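Local coordinates for protein citrate lyase, subunit 1 (Methanosaeta concilii, PDB 6HXI) that probably works with its partner subunit as an ATP citrate lyase, interconverting citrate, ATP and coenzyme A with oxaloacetate, acetyl-CoA, ADP and phosphate, at residues C[46-49]-C[50-53]; C[184-187]-C[188-191]; C[243-246]-C[247-250]; C[287-290]-C[291-295]. All coordinates share one frame; numbering follows the deposited sequence.

How the interactions relate
The four contacts are local ones, each joining residues a few places apart in the chain, and together they sample helix starts, later turns and ends. Interactions 1 and 2 belong to the ATP-grasp part of the chain, with centres about 31 Å apart: the first is a kink between two short helices, the second the later turns of helix 173-192. Interactions 3 and 4 belong to the citrate-binding part, where one caps the start of helix 246-256 and the other closes helix 280-292; their centres lie about 25 Å apart. No two of them touch. Interaction 3 opens the helix that ends near the sodium site of Asp255, Thr258 and Ala260, the Phe250 side chain being about 14 Å from the ion.

Interaction 1: C[46-49]-C[50-53]; sequences AENP and WLKT
Trp50, which opens the second segment, swings its indole back beside Asn48, illustrating how a side chain can cover the kink between two short helices. Its CG sits between the backbone N and the carbonyl carbon (chi1 62°), a torsion that turns the ring back along the chain toward the residue two places earlier. There Trp50 NE1 lies 3.3 Å from Asn48 CB, and the two side chains run alongside each other, pointing the same way. Pro49, between them, meets the indole only loosely, its CD being 4.5 Å from Trp50 CD1. Next comes Leu51, the buried member, whose CD1 packs 3.5 Å from Asn48 CB while its CG stands over one face of the Trp50 ring, offset toward the rim. Its backbone N also gives a weak hydrogen bond to Asn48 O at 3.4 Å. Outside the two segments Leu51 touches Ile108 of strand 106-110 and Trp79 of helix 79-89, and Trp50 rests on Pro110. Lys52 takes part chiefly through its backbone: Lys52 N donates to Pro49 O over 3.3 Å. Thr53 N then bonds to Trp50 O at 3.3 Å, completing the short, weakly bonded helix 50-53. Asn48 is where the preceding helix 41-47 leaves helical geometry, and Pro49, with no N-H to give, follows it. The chemistry is therefore divided: long backbone bonds define the turn, whereas the apolar contacts of Trp50 and Leu51 tie this surface kink of the ATP-grasp part to the neighbouring sheet.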
loop_
_atom_site.group_PDB
_atom_site.type_symbol
_atom_site.label_atom_id
_atom_site.label_comp_id
_atom_site.label_asym_id
_atom_site.label_seq_id
_atom_site.Cartn_x
_atom_site.Cartn_y
_atom_site.Cartn_z
ATOM N N ALA C 46 -36.535 -16.371 -60.947
ATOM C CA ALA C 46 -36.973 -17.076 -59.736
ATOM C C ALA C 46 -37.265 -16.068 -58.621
ATOM O O ALA C 46 -38.066 -16.346 -57.730
ATOM C CB ALA C 46 -35.900 -18.053 -59.288
ATOM N N GLU C 47 -36.606 -14.896 -58.685
ATOM C CA GLU C 47 -36.779 -13.775 -57.759
ATOM C C GLU C 47 -38.043 -12.981 -58.144
ATOM O O GLU C 47 -38.744 -12.478 -57.264
ATOM C CB GLU C 47 -35.539 -12.852 -57.791
ATOM C CG GLU C 47 -34.338 -13.366 -56.997
ATOM C CD GLU C 47 -32.966 -12.777 -57.302
ATOM O OE1 GLU C 47 -32.852 -11.926 -58.216
ATOM O OE2 GLU C 47 -31.993 -13.183 -56.624
ATOM N N ASN C 48 -38.333 -12.880 -59.459
ATOM C CA ASN C 48 -39.480 -12.146 -59.996
ATOM C C ASN C 48 -40.377 -13.043 -60.855
ATOM O O ASN C 48 -40.172 -13.119 -62.071
ATOM C CB ASN C 48 -39.027 -10.922 -60.800
ATOM C CG ASN C 48 -37.985 -10.078 -60.137
ATOM O OD1 ASN C 48 -36.808 -10.092 -60.521
ATOM N ND2 ASN C 48 -38.399 -9.333 -59.122
ATOM N N PRO C 49 -41.383 -13.727 -60.250
ATOM C CA PRO C 49 -42.266 -14.586 -61.056
ATOM C C PRO C 49 -43.131 -13.777 -62.023
ATOM O O PRO C 49 -43.358 -14.233 -63.142
ATOM C CB PRO C 49 -43.105 -15.330 -60.008
ATOM C CG PRO C 49 -42.428 -15.071 -58.687
ATOM C CD PRO C 49 -41.776 -13.747 -58.829
ATOM N N TRP C 50 -43.539 -12.545 -61.619
ATOM C CA TRP C 50 -44.346 -11.602 -62.410
ATOM C C TRP C 50 -43.811 -11.341 -63.838
ATOM O O TRP C 50 -44.599 -11.001 -64.720
ATOM C CB TRP C 50 -44.543 -10.273 -61.652
ATOM C CG TRP C 50 -43.269 -9.532 -61.370
ATOM C CD1 TRP C 50 -42.529 -9.587 -60.226
ATOM C CD2 TRP C 50 -42.585 -8.623 -62.250
ATOM N NE1 TRP C 50 -41.431 -8.762 -60.331
ATOM C CE2 TRP C 50 -41.432 -8.170 -61.569
ATOM C CE3 TRP C 50 -42.835 -8.145 -63.553
ATOM C CZ2 TRP C 50 -40.523 -7.267 -62.146
ATOM C CZ3 TRP C 50 -41.935 -7.258 -64.124
ATOM C CH2 TRP C 50 -40.805 -6.813 -63.418
ATOM N N LEU C 51 -42.477 -11.483 -64.047
ATOM C CA LEU C 51 -41.799 -11.276 -65.333
ATOM C C LEU C 51 -42.426 -12.086 -66.467
ATOM O O LEU C 51 -42.734 -11.536 -67.528
ATOM C CB LEU C 51 -40.301 -11.634 -65.226
ATOM C CG LEU C 51 -39.385 -10.679 -64.472
ATOM C CD1 LEU C 51 -38.059 -11.346 -64.155
ATOM C CD2 LEU C 51 -39.124 -9.401 -65.267
ATOM N N LYS C 52 -42.623 -13.392 -66.232
ATOM C CA LYS C 52 -43.141 -14.345 -67.208
ATOM C C LYS C 52 -44.632 -14.148 -67.581
ATOM O O LYS C 52 -45.030 -14.549 -68.678
ATOM C CB LYS C 52 -42.877 -15.788 -66.732
ATOM C CG LYS C 52 -41.385 -16.120 -66.576
ATOM C CD LYS C 52 -41.132 -17.558 -66.116
ATOM C CE LYS C 52 -40.890 -18.511 -67.271
ATOM N NZ LYS C 52 -40.639 -19.898 -66.804
ATOM N N THR C 53 -45.432 -13.505 -66.701
ATOM C CA THR C 53 -46.881 -13.316 -66.880
ATOM C C THR C 53 -47.362 -11.847 -67.085
ATOM O O THR C 53 -48.575 -11.604 -67.086
ATOM C CB THR C 53 -47.625 -13.966 -65.692
ATOM O OG1 THR C 53 -46.856 -13.827 -64.487
ATOM C CG2 THR C 53 -47.942 -15.429 -65.936
#

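Interaction 2: C[184-187]-C[188-191]; sequences TALW and RFYS
The indole of Trp187 carries Ser191 on one face: Ser191 OG stands 3.1 Å above the ring plane, offset toward the rim, and 3.2 Å from Trp187 CZ2. Ser191 CB makes a CH-pi contact with the same six-membered ring, 4.2 Å from its centroid and 10° off the normal. With CG opposite the backbone N (chi1 179°), the indole is directed along the helix side where the serine one turn later can cover it, and Trp187 NE1 is hydrogen-bonded to the Asp129 carboxylate. Phe189 meets Leu186 O at its ring edge, near the ring plane, while its CD2 is 4.3 Å from Leu186 CD1. The Arg188 guanidinium, turned 72° from the indole plane, has Thr184 CG2 at 3.8 Å from Arg188 NH2; the two side chains run alongside each other, and Arg188 NH1 forms a salt bridge with Asp160. All of this decorates a regular alpha-helix, 173-192, which packs in the ATP-grasp part against the antiparallel sheet: Leu186 and Tyr190 reach strands 118-125 and 195-206, and Phe189 meets helix 8-18. The i to i+4 backbone bonds include Tyr190 N to Leu186 O and Ser191 N to Trp187 O, both 2.8 Å. Tyr190 OH is hydrogen-bonded to Ser124, and Ser191 packs on Arg119 of the neighbouring chain of succinyl-CoA ligase (ADP-forming) subunit alpha.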
loop_
_atom_site.group_PDB
_atom_site.type_symbol
_atom_site.label_atom_id
_atom_site.label_comp_id
_atom_site.label_asym_id
_atom_site.label_seq_id
_atom_site.Cartn_x
_atom_site.Cartn_y
_atom_site.Cartn_z
ATOM N N THR C 184 -47.128 16.458 -52.573
ATOM C CA THR C 184 -46.923 16.790 -51.153
ATOM C C THR C 184 -46.133 15.646 -50.503
ATOM O O THR C 184 -45.199 15.906 -49.746
ATOM C CB THR C 184 -48.271 17.115 -50.454
ATOM O OG1 THR C 184 -48.767 18.345 -50.987
ATOM C CG2 THR C 184 -48.150 17.258 -48.937
ATOM N N ALA C 185 -46.508 14.387 -50.829
ATOM C CA ALA C 185 -45.866 13.153 -50.368
ATOM C C ALA C 185 -44.461 13.036 -50.965
ATOM O O ALA C 185 -43.525 12.648 -50.262
ATOM C CB ALA C 185 -46.703 11.953 -50.777
ATOM N N LEU C 186 -44.319 13.399 -52.259
ATOM C CA LEU C 186 -43.050 13.362 -52.988
ATOM C C LEU C 186 -42.030 14.306 -52.370
ATOM O O LEU C 186 -40.861 13.935 -52.280
ATOM C CB LEU C 186 -43.237 13.657 -54.479
ATOM C CG LEU C 186 -42.070 13.257 -55.390
ATOM C CD1 LEU C 186 -42.064 11.765 -55.638
ATOM C CD2 LEU C 186 -42.141 14.000 -56.707
ATOM N N TRP C 187 -42.480 15.498 -51.904
ATOM C CA TRP C 187 -41.624 16.461 -51.200
ATOM C C TRP C 187 -41.136 15.866 -49.870
ATOM O O TRP C 187 -39.967 16.023 -49.529
ATOM C CB TRP C 187 -42.331 17.802 -50.941
ATOM C CG TRP C 187 -41.435 18.756 -50.207
ATOM C CD1 TRP C 187 -40.394 19.467 -50.728
ATOM C CD2 TRP C 187 -41.398 18.968 -48.793
ATOM N NE1 TRP C 187 -39.742 20.152 -49.730
ATOM C CE2 TRP C 187 -40.320 19.843 -48.528
ATOM C CE3 TRP C 187 -42.153 18.472 -47.714
ATOM C CZ2 TRP C 187 -40.019 20.288 -47.235
ATOM C CZ3 TRP C 187 -41.865 18.922 -46.436
ATOM C CH2 TRP C 187 -40.805 19.816 -46.204
ATOM N N ARG C 188 -42.036 15.196 -49.125
ATOM C CA ARG C 188 -41.718 14.572 -47.838
ATOM C C ARG C 188 -40.701 13.460 -48.067
ATOM O O ARG C 188 -39.721 13.358 -47.334
ATOM C CB ARG C 188 -43.000 14.044 -47.169
ATOM C CG ARG C 188 -44.001 15.132 -46.810
ATOM C CD ARG C 188 -45.026 14.604 -45.818
ATOM N NE ARG C 188 -46.264 15.387 -45.816
ATOM C CZ ARG C 188 -46.468 16.491 -45.098
ATOM N NH1 ARG C 188 -45.498 16.990 -44.337
ATOM N NH2 ARG C 188 -47.631 17.123 -45.160
ATOM N N PHE C 189 -40.898 12.692 -49.140
ATOM C CA PHE C 189 -40.005 11.639 -49.583
ATOM C C PHE C 189 -38.633 12.231 -49.958
ATOM O O PHE C 189 -37.612 11.699 -49.554
ATOM C CB PHE C 189 -40.654 10.887 -50.760
ATOM C CG PHE C 189 -39.786 9.899 -51.500
ATOM C CD1 PHE C 189 -39.479 8.665 -50.939
ATOM C CD2 PHE C 189 -39.307 10.189 -52.777
ATOM C CE1 PHE C 189 -38.678 7.748 -51.624
ATOM C CE2 PHE C 189 -38.505 9.271 -53.462
ATOM C CZ PHE C 189 -38.195 8.053 -52.879
ATOM N N TYR C 190 -38.624 13.354 -50.679
ATOM C CA TYR C 190 -37.413 14.078 -51.109
ATOM C C TYR C 190 -36.619 14.553 -49.866
ATOM O O TYR C 190 -35.407 14.317 -49.760
ATOM C CB TYR C 190 -37.856 15.270 -51.988
ATOM C CG TYR C 190 -36.753 16.213 -52.428
ATOM C CD1 TYR C 190 -36.073 16.009 -53.623
ATOM C CD2 TYR C 190 -36.459 17.365 -51.700
ATOM C CE1 TYR C 190 -35.074 16.887 -54.046
ATOM C CE2 TYR C 190 -35.483 18.260 -52.126
ATOM C CZ TYR C 190 -34.788 18.012 -53.296
ATOM O OH TYR C 190 -33.814 18.879 -53.717
ATOM N N SER C 191 -37.342 15.178 -48.925
ATOM C CA SER C 191 -36.854 15.768 -47.684
ATOM C C SER C 191 -36.321 14.784 -46.659
ATOM O O SER C 191 -35.348 15.096 -45.977
ATOM C CB SER C 191 -37.948 16.620 -47.051
ATOM O OG SER C 191 -37.833 17.940 -47.552
#

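Interaction 3: C[243-246]-C[247-250]; sequences TPSK and EELF
Ser245 and Glu247 face each other at the tight end of this contact, where the Ser245 hydroxyl is engaged twice. Ser245 OG gives a weak hydrogen bond to Glu247 OE1 at 3.2 Å and accepts a long, weak but fairly straight one from Glu248 N (3.4 Å, 165°). Setting OG opposite its own backbone N (chi1 176°) swings it over the first turn, within reach of both. The backbone bond from Leu249 N to Ser245 O is shorter, at 3.0 Å, and Glu248 CG packs 3.7 Å from Ser245 CB. Beyond the segments Glu247 OE2 forms a salt bridge with Arg327 and Glu248 OE2 one with Arg242, and Glu248 OE2 also accepts from Ile266 N. The aliphatic part of Lys246 still passes close by Glu247 OE2, with Lys246 CG at 3.4 Å, but its end runs on. On this looser side Lys246 NZ stays 4.7 Å from Glu247 OE2, too far for a salt bridge, though the opposite charges may still attract weakly. Likewise the exposed Pro244 CB and Leu249 CD1 meet at 4.2 Å. Taken together this is a helix N-cap: a serine just before helix 246-256 in the citrate-binding part accepts from the N-H three residues on, as N-capping serines do.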
loop_
_atom_site.group_PDB
_atom_site.type_symbol
_atom_site.label_atom_id
_atom_site.label_comp_id
_atom_site.label_asym_id
_atom_site.label_seq_id
_atom_site.Cartn_x
_atom_site.Cartn_y
_atom_site.Cartn_z
ATOM N N THR C 243 -15.703 2.685 -66.233
ATOM C CA THR C 243 -15.775 1.431 -65.493
ATOM C C THR C 243 -15.326 1.650 -64.036
ATOM O O THR C 243 -14.429 2.471 -63.817
ATOM C CB THR C 243 -14.924 0.347 -66.230
ATOM O OG1 THR C 243 -14.790 -0.823 -65.415
ATOM C CG2 THR C 243 -13.522 0.841 -66.641
ATOM N N PRO C 244 -15.891 0.920 -63.031
ATOM C CA PRO C 244 -15.422 1.100 -61.641
ATOM C C PRO C 244 -13.922 0.823 -61.457
ATOM O O PRO C 244 -13.357 -0.053 -62.128
ATOM C CB PRO C 244 -16.283 0.111 -60.840
ATOM C CG PRO C 244 -17.494 -0.109 -61.681
ATOM C CD PRO C 244 -16.975 -0.086 -63.090
ATOM N N SER C 245 -13.278 1.612 -60.568
ATOM C CA SER C 245 -11.856 1.528 -60.251
ATOM C C SER C 245 -11.641 1.073 -58.804
ATOM O O SER C 245 -12.098 1.737 -57.871
ATOM C CB SER C 245 -11.175 2.869 -60.510
ATOM O OG SER C 245 -9.811 2.844 -60.129
ATOM N N LYS C 246 -10.930 -0.060 -58.635
ATOM C CA LYS C 246 -10.546 -0.707 -57.374
ATOM C C LYS C 246 -9.759 0.265 -56.476
ATOM O O LYS C 246 -9.942 0.271 -55.253
ATOM C CB LYS C 246 -9.760 -2.010 -57.697
ATOM C CG LYS C 246 -8.444 -2.294 -56.964
ATOM C CD LYS C 246 -7.782 -3.569 -57.482
ATOM C CE LYS C 246 -6.338 -3.634 -57.068
ATOM N NZ LYS C 246 -5.796 -5.014 -57.175
ATOM N N GLU C 247 -8.900 1.085 -57.108
ATOM C CA GLU C 247 -8.052 2.097 -56.482
ATOM C C GLU C 247 -8.900 3.269 -55.975
ATOM O O GLU C 247 -8.711 3.707 -54.834
ATOM C CB GLU C 247 -6.980 2.599 -57.465
ATOM C CG GLU C 247 -5.992 1.525 -57.909
ATOM C CD GLU C 247 -6.467 0.583 -59.004
ATOM O OE1 GLU C 247 -7.115 1.051 -59.970
ATOM O OE2 GLU C 247 -6.189 -0.633 -58.888
ATOM N N GLU C 248 -9.840 3.756 -56.815
ATOM C CA GLU C 248 -10.745 4.853 -56.474
ATOM C C GLU C 248 -11.661 4.488 -55.311
ATOM O O GLU C 248 -11.901 5.321 -54.437
ATOM C CB GLU C 248 -11.593 5.259 -57.677
ATOM C CG GLU C 248 -10.841 6.090 -58.691
ATOM C CD GLU C 248 -11.705 6.657 -59.795
ATOM O OE1 GLU C 248 -12.885 6.982 -59.533
ATOM O OE2 GLU C 248 -11.179 6.829 -60.915
ATOM N N LEU C 249 -12.174 3.244 -55.311
ATOM C CA LEU C 249 -13.059 2.734 -54.266
ATOM C C LEU C 249 -12.307 2.501 -52.956
ATOM O O LEU C 249 -12.903 2.640 -51.885
ATOM C CB LEU C 249 -13.823 1.481 -54.751
ATOM C CG LEU C 249 -14.874 1.772 -55.852
ATOM C CD1 LEU C 249 -15.023 0.616 -56.821
ATOM C CD2 LEU C 249 -16.233 2.180 -55.250
ATOM N N PHE C 250 -10.987 2.212 -53.042
ATOM C CA PHE C 250 -10.100 2.043 -51.888
ATOM C C PHE C 250 -9.889 3.391 -51.192
ATOM O O PHE C 250 -9.873 3.444 -49.963
ATOM C CB PHE C 250 -8.748 1.434 -52.323
ATOM C CG PHE C 250 -7.666 1.459 -51.269
ATOM C CD1 PHE C 250 -7.800 0.732 -50.093
ATOM C CD2 PHE C 250 -6.524 2.225 -51.443
ATOM C CE1 PHE C 250 -6.807 0.776 -49.105
ATOM C CE2 PHE C 250 -5.520 2.250 -50.465
ATOM C CZ PHE C 250 -5.668 1.526 -49.301
#

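Interaction 4: C[287-290]-C[291-295]; sequences ADTI and CDLGH
Ile290 and His295 close the helix end on each other: Ile290 CG2 lies 3.6 Å from His295 CB, with the two side chains crossing at about a right angle. The carbonyl oxygen of Ile290 is reached by His295 N at 3.0 Å (158°) and lies at the edge of the imidazole, near its plane. A weak bond from Leu293 N to Ile290 O, 3.3 Å, adds a second donor. The setting that brings them together is a Schellman motif. Gly294 leaves the helix with positive phi, a conformation readily adopted by a residue without a side chain, and Gly294 N bonds to Cys291 O at 3.0 Å. One turn earlier the regular pattern still holds, as in Cys291 N to Ala287 O, also 3.0 Å and nearly straight at 169°. Further out, Asp288 is gripped by two backbone N-H groups, of Gly261 and Cys263 of the neighbouring chain of succinyl-CoA ligase (ADP-forming) subunit alpha, so that this helix side forms part of the subunit interface. Thr289 OG1 is hydrogen-bonded to Ile285 O and Thr410. The end of helix 280-292 thus touches both that other chain and helix 412-417, whose Val413 meets Thr289, Ile290 and Leu293, while Met299 of a following loop covers Ala287, Ile290 and Cys291.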
loop_
_atom_site.group_PDB
_atom_site.type_symbol
_atom_site.label_atom_id
_atom_site.label_comp_id
_atom_site.label_asym_id
_atom_site.label_seq_id
_atom_site.Cartn_x
_atom_site.Cartn_y
_atom_site.Cartn_z
ATOM N N ALA C 287 -4.964 21.956 -61.723
ATOM C CA ALA C 287 -5.596 21.375 -62.912
ATOM C C ALA C 287 -5.828 22.467 -63.979
ATOM O O ALA C 287 -5.569 22.223 -65.152
ATOM C CB ALA C 287 -6.915 20.709 -62.539
ATOM N N ASP C 288 -6.264 23.684 -63.556
ATOM C CA ASP C 288 -6.478 24.837 -64.439
ATOM C C ASP C 288 -5.183 25.190 -65.166
ATOM O O ASP C 288 -5.209 25.370 -66.382
ATOM C CB ASP C 288 -7.005 26.071 -63.670
ATOM C CG ASP C 288 -8.429 25.970 -63.102
ATOM O OD1 ASP C 288 -9.088 24.927 -63.320
ATOM O OD2 ASP C 288 -8.873 26.931 -62.419
ATOM N N THR C 289 -4.053 25.250 -64.422
ATOM C CA THR C 289 -2.722 25.583 -64.956
ATOM C C THR C 289 -2.236 24.527 -65.946
ATOM O O THR C 289 -1.723 24.898 -66.991
ATOM C CB THR C 289 -1.722 25.855 -63.813
ATOM O OG1 THR C 289 -2.326 26.739 -62.870
ATOM C CG2 THR C 289 -0.426 26.468 -64.300
ATOM N N ILE C 290 -2.409 23.223 -65.633
ATOM C CA ILE C 290 -2.003 22.125 -66.535
ATOM C C ILE C 290 -2.778 22.220 -67.869
ATOM O O ILE C 290 -2.153 22.119 -68.915
ATOM C CB ILE C 290 -2.101 20.716 -65.863
ATOM C CG1 ILE C 290 -1.263 20.638 -64.562
ATOM C CG2 ILE C 290 -1.685 19.604 -66.843
ATOM C CD1 ILE C 290 -1.707 19.536 -63.538
ATOM N N CYS C 291 -4.118 22.459 -67.819
ATOM C CA CYS C 291 -4.988 22.658 -68.992
ATOM C C CYS C 291 -4.605 23.920 -69.747
ATOM O O CYS C 291 -4.634 23.924 -70.986
ATOM C CB CYS C 291 -6.455 22.697 -68.589
ATOM S SG CYS C 291 -7.083 21.138 -67.922
ATOM N N ASP C 292 -4.266 25.002 -69.005
ATOM C CA ASP C 292 -3.836 26.283 -69.582
ATOM C C ASP C 292 -2.529 26.157 -70.354
ATOM O O ASP C 292 -2.337 26.916 -71.296
ATOM C CB ASP C 292 -3.755 27.413 -68.538
ATOM C CG ASP C 292 -5.061 28.160 -68.319
ATOM O OD1 ASP C 292 -5.612 28.714 -69.314
ATOM O OD2 ASP C 292 -5.503 28.249 -67.150
ATOM N N LEU C 293 -1.668 25.179 -69.998
ATOM C CA LEU C 293 -0.419 24.919 -70.703
ATOM C C LEU C 293 -0.593 23.900 -71.852
ATOM O O LEU C 293 0.369 23.603 -72.561
ATOM C CB LEU C 293 0.705 24.521 -69.740
ATOM C CG LEU C 293 1.271 25.654 -68.878
ATOM C CD1 LEU C 293 1.924 25.117 -67.631
ATOM C CD2 LEU C 293 2.246 26.525 -69.649
ATOM N N GLY C 294 -1.824 23.421 -72.042
ATOM C CA GLY C 294 -2.204 22.480 -73.095
ATOM C C GLY C 294 -1.916 21.018 -72.805
ATOM O O GLY C 294 -1.765 20.223 -73.737
ATOM N N HIS C 295 -1.850 20.646 -71.520
ATOM C CA HIS C 295 -1.543 19.274 -71.108
ATOM C C HIS C 295 -2.743 18.538 -70.477
ATOM O O HIS C 295 -2.542 17.606 -69.700
ATOM C CB HIS C 295 -0.305 19.242 -70.184
ATOM C CG HIS C 295 0.964 19.705 -70.833
ATOM N ND1 HIS C 295 1.926 18.806 -71.262
ATOM C CD2 HIS C 295 1.394 20.963 -71.093
ATOM C CE1 HIS C 295 2.898 19.539 -71.776
ATOM N NE2 HIS C 295 2.623 20.841 -71.698
#